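Local structure of L-fuculose phosphate aldolase (Streptococcus pneumoniae, 4C24) at residues His83-Gln88 / Glu140-Ala145. The protein is a zinc-binding member of the class II aldolase and adducin family, built on an AraD-like fold and forming a four-chain assembly. Residues are numbered along the deposited sequence; the frame is centred on the assembly and turned at random.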
loop_
_atom_site.group_PDB
_atom_site.type_symbol
_atom_site.label_atom_id
_atom_site.label_comp_id
_atom_site.label_asym_id
_atom_site.label_seq_id
_atom_site.Cartn_x
_atom_site.Cartn_y
_atom_site.Cartn_z
ATOM N N HIS A 83 -6.948 6.801 -28.373
ATOM C CA HIS A 83 -6.020 7.914 -28.337
ATOM C C HIS A 83 -6.150 8.806 -29.554
ATOM O O HIS A 83 -6.274 10.036 -29.434
ATOM C CB HIS A 83 -4.549 7.383 -28.336
ATOM C CG HIS A 83 -4.146 6.684 -27.075
ATOM N ND1 HIS A 83 -3.141 7.147 -26.247
ATOM C CD2 HIS A 83 -4.648 5.572 -26.474
ATOM C CE1 HIS A 83 -3.004 6.325 -25.221
ATOM N NE2 HIS A 83 -3.934 5.379 -25.312
ATOM N N LEU A 84 -6.143 8.188 -30.738
ATOM C CA LEU A 84 -6.155 8.936 -31.981
ATOM C C LEU A 84 -7.354 9.886 -32.120
ATOM O O LEU A 84 -7.199 11.027 -32.551
ATOM C CB LEU A 84 -6.076 7.983 -33.160
ATOM C CG LEU A 84 -5.827 8.623 -34.524
ATOM C CD1 LEU A 84 -4.496 9.393 -34.571
ATOM C CD2 LEU A 84 -5.925 7.579 -35.630
ATOM N N ILE A 85 -8.549 9.425 -31.712
ATOM C CA ILE A 85 -9.731 10.274 -31.864
ATOM C C ILE A 85 -9.648 11.536 -30.994
ATOM O O ILE A 85 -10.189 12.589 -31.344
ATOM C CB ILE A 85 -11.020 9.474 -31.595
ATOM C CG1 ILE A 85 -12.216 10.189 -32.217
ATOM C CG2 ILE A 85 -11.209 9.162 -30.109
ATOM C CD1 ILE A 85 -13.512 9.422 -32.036
ATOM N N GLN A 86 -8.935 11.451 -29.865
ATOM C CA GLN A 86 -8.692 12.639 -29.086
ATOM C C GLN A 86 -7.866 13.627 -29.886
ATOM O O GLN A 86 -8.179 14.792 -29.953
ATOM C CB GLN A 86 -8.019 12.315 -27.755
ATOM C CG GLN A 86 -8.783 11.320 -26.887
ATOM C CD GLN A 86 -9.945 11.963 -26.125
ATOM O OE1 GLN A 86 -10.049 13.188 -26.031
ATOM N NE2 GLN A 86 -10.768 11.123 -25.503
ATOM N N TYR A 87 -6.767 13.149 -30.482
ATOM C CA TYR A 87 -5.940 14.066 -31.222
ATOM C C TYR A 87 -6.644 14.673 -32.437
ATOM O O TYR A 87 -6.372 15.808 -32.818
ATOM C CB TYR A 87 -4.679 13.356 -31.671
ATOM C CG TYR A 87 -3.820 12.863 -30.548
ATOM C CD1 TYR A 87 -3.464 13.696 -29.502
ATOM C CD2 TYR A 87 -3.399 11.524 -30.514
ATOM C CE1 TYR A 87 -2.640 13.245 -28.476
ATOM C CE2 TYR A 87 -2.586 11.048 -29.484
ATOM C CZ TYR A 87 -2.192 11.909 -28.478
ATOM O OH TYR A 87 -1.385 11.452 -27.457
ATOM N N GLN A 88 -7.558 13.906 -33.034
ATOM C CA GLN A 88 -8.371 14.352 -34.158
ATOM C C GLN A 88 -9.353 15.438 -33.784
ATOM O O GLN A 88 -9.750 16.199 -34.644
ATOM C CB GLN A 88 -9.186 13.190 -34.711
ATOM C CG GLN A 88 -8.369 12.145 -35.453
ATOM C CD GLN A 88 -9.183 10.930 -35.829
ATOM O OE1 GLN A 88 -10.344 10.810 -35.424
ATOM N NE2 GLN A 88 -8.598 10.024 -36.595
ATOM N N GLU A 140 -16.550 2.288 -30.434
ATOM C CA GLU A 140 -17.553 2.774 -29.493
ATOM C C GLU A 140 -16.864 3.327 -28.248
ATOM O O GLU A 140 -17.183 4.422 -27.813
ATOM C CB GLU A 140 -18.492 1.657 -29.095
ATOM N N LEU A 141 -15.877 2.602 -27.709
ATOM C CA LEU A 141 -15.151 3.090 -26.533
ATOM C C LEU A 141 -14.425 4.390 -26.857
ATOM O O LEU A 141 -14.487 5.348 -26.086
ATOM C CB LEU A 141 -14.191 2.043 -25.974
ATOM C CG LEU A 141 -13.427 2.511 -24.737
ATOM C CD1 LEU A 141 -14.371 2.882 -23.600
ATOM C CD2 LEU A 141 -12.438 1.445 -24.298
ATOM N N ALA A 142 -13.777 4.431 -28.037
ATOM C CA ALA A 142 -13.077 5.640 -28.442
ATOM C C ALA A 142 -14.004 6.852 -28.494
ATOM O O ALA A 142 -13.686 7.910 -27.977
ATOM C CB ALA A 142 -12.385 5.444 -29.788
ATOM N N VAL A 143 -15.168 6.668 -29.129
ATOM C CA VAL A 143 -16.133 7.756 -29.221
ATOM C C VAL A 143 -16.705 8.154 -27.837
ATOM O O VAL A 143 -16.786 9.327 -27.517
ATOM C CB VAL A 143 -17.261 7.401 -30.215
ATOM C CG1 VAL A 143 -18.443 8.378 -30.110
ATOM C CG2 VAL A 143 -16.720 7.324 -31.628
ATOM N N ASN A 144 -17.046 7.160 -27.029
ATOM C CA ASN A 144 -17.597 7.398 -25.688
ATOM C C ASN A 144 -16.621 8.185 -24.822
ATOM O O ASN A 144 -16.985 9.115 -24.129
ATOM C CB ASN A 144 -17.995 6.090 -25.000
ATOM C CG ASN A 144 -19.177 5.404 -25.670
ATOM O OD1 ASN A 144 -19.796 5.932 -26.618
ATOM N ND2 ASN A 144 -19.473 4.200 -25.200
ATOM N N ALA A 145 -15.332 7.830 -24.923
ATOM C CA ALA A 145 -14.299 8.513 -24.173
ATOM C C ALA A 145 -14.069 9.944 -24.659
ATOM O O ALA A 145 -13.889 10.841 -23.854
ATOM C CB ALA A 145 -12.989 7.716 -24.269
HETATM O O HOH W 1 -11.150 8.792 -26.811
#
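Ala-142 meets Ile-85 where the helices 80-89 and 139-149 lean on each other, and the pair is an example of a branched side chain resting on a neighbouring helix at an alanine. The CB of Ala-142 points toward helix 80-89 and lies 3.9 Å from CG2 of Ile-85; the CA atoms of the two residues, 6.7 Å apart, are the nearest across the segments. That same methyl, CG2, also rests against the backbone, 3.5 Å from the carbonyl O of Ala-142. On its own helix CG2 is wedged between the backbone N and the carbonyl carbon, because CG1 stands anti to N (chi1 -160°). CG1 carries CD1 outward to the next residue, Val-143. There CD1 of Ile-85 touches CG2 of Val-143 at 3.9 Å, although the CB of the valine points away from helix 80-89; this makes the exposed margin of an otherwise buried contact. Helix 80-89 packs on the mixed sheet of the AraD-like fold, and helix 139-149 lies against that helix; Gln-86 and His-83 lean on strand 95-99, which carries the zinc ligand His-98 and is followed at once by another, His-100. The short segments run in roughly the same direction, their axes 9.0 Å apart at closest approach and inclined by 42°. One turn beyond Ala-142, Ala-145 faces the amide end of Gln-86, whose chain bends at chi2 (-80°) and thereby brings NE2 across to the other helix. The approach of NE2 to the carbonyl O of Ala-145, 3.5 Å, is not a hydrogen bond. A water serves the amide instead, accepting from NE2 of Gln-86 at 2.7 Å and donating to the carbonyl O of Ala-142 at 2.9 Å, while the methyl of Ala-145 packs against Met-82 of helix 80-89.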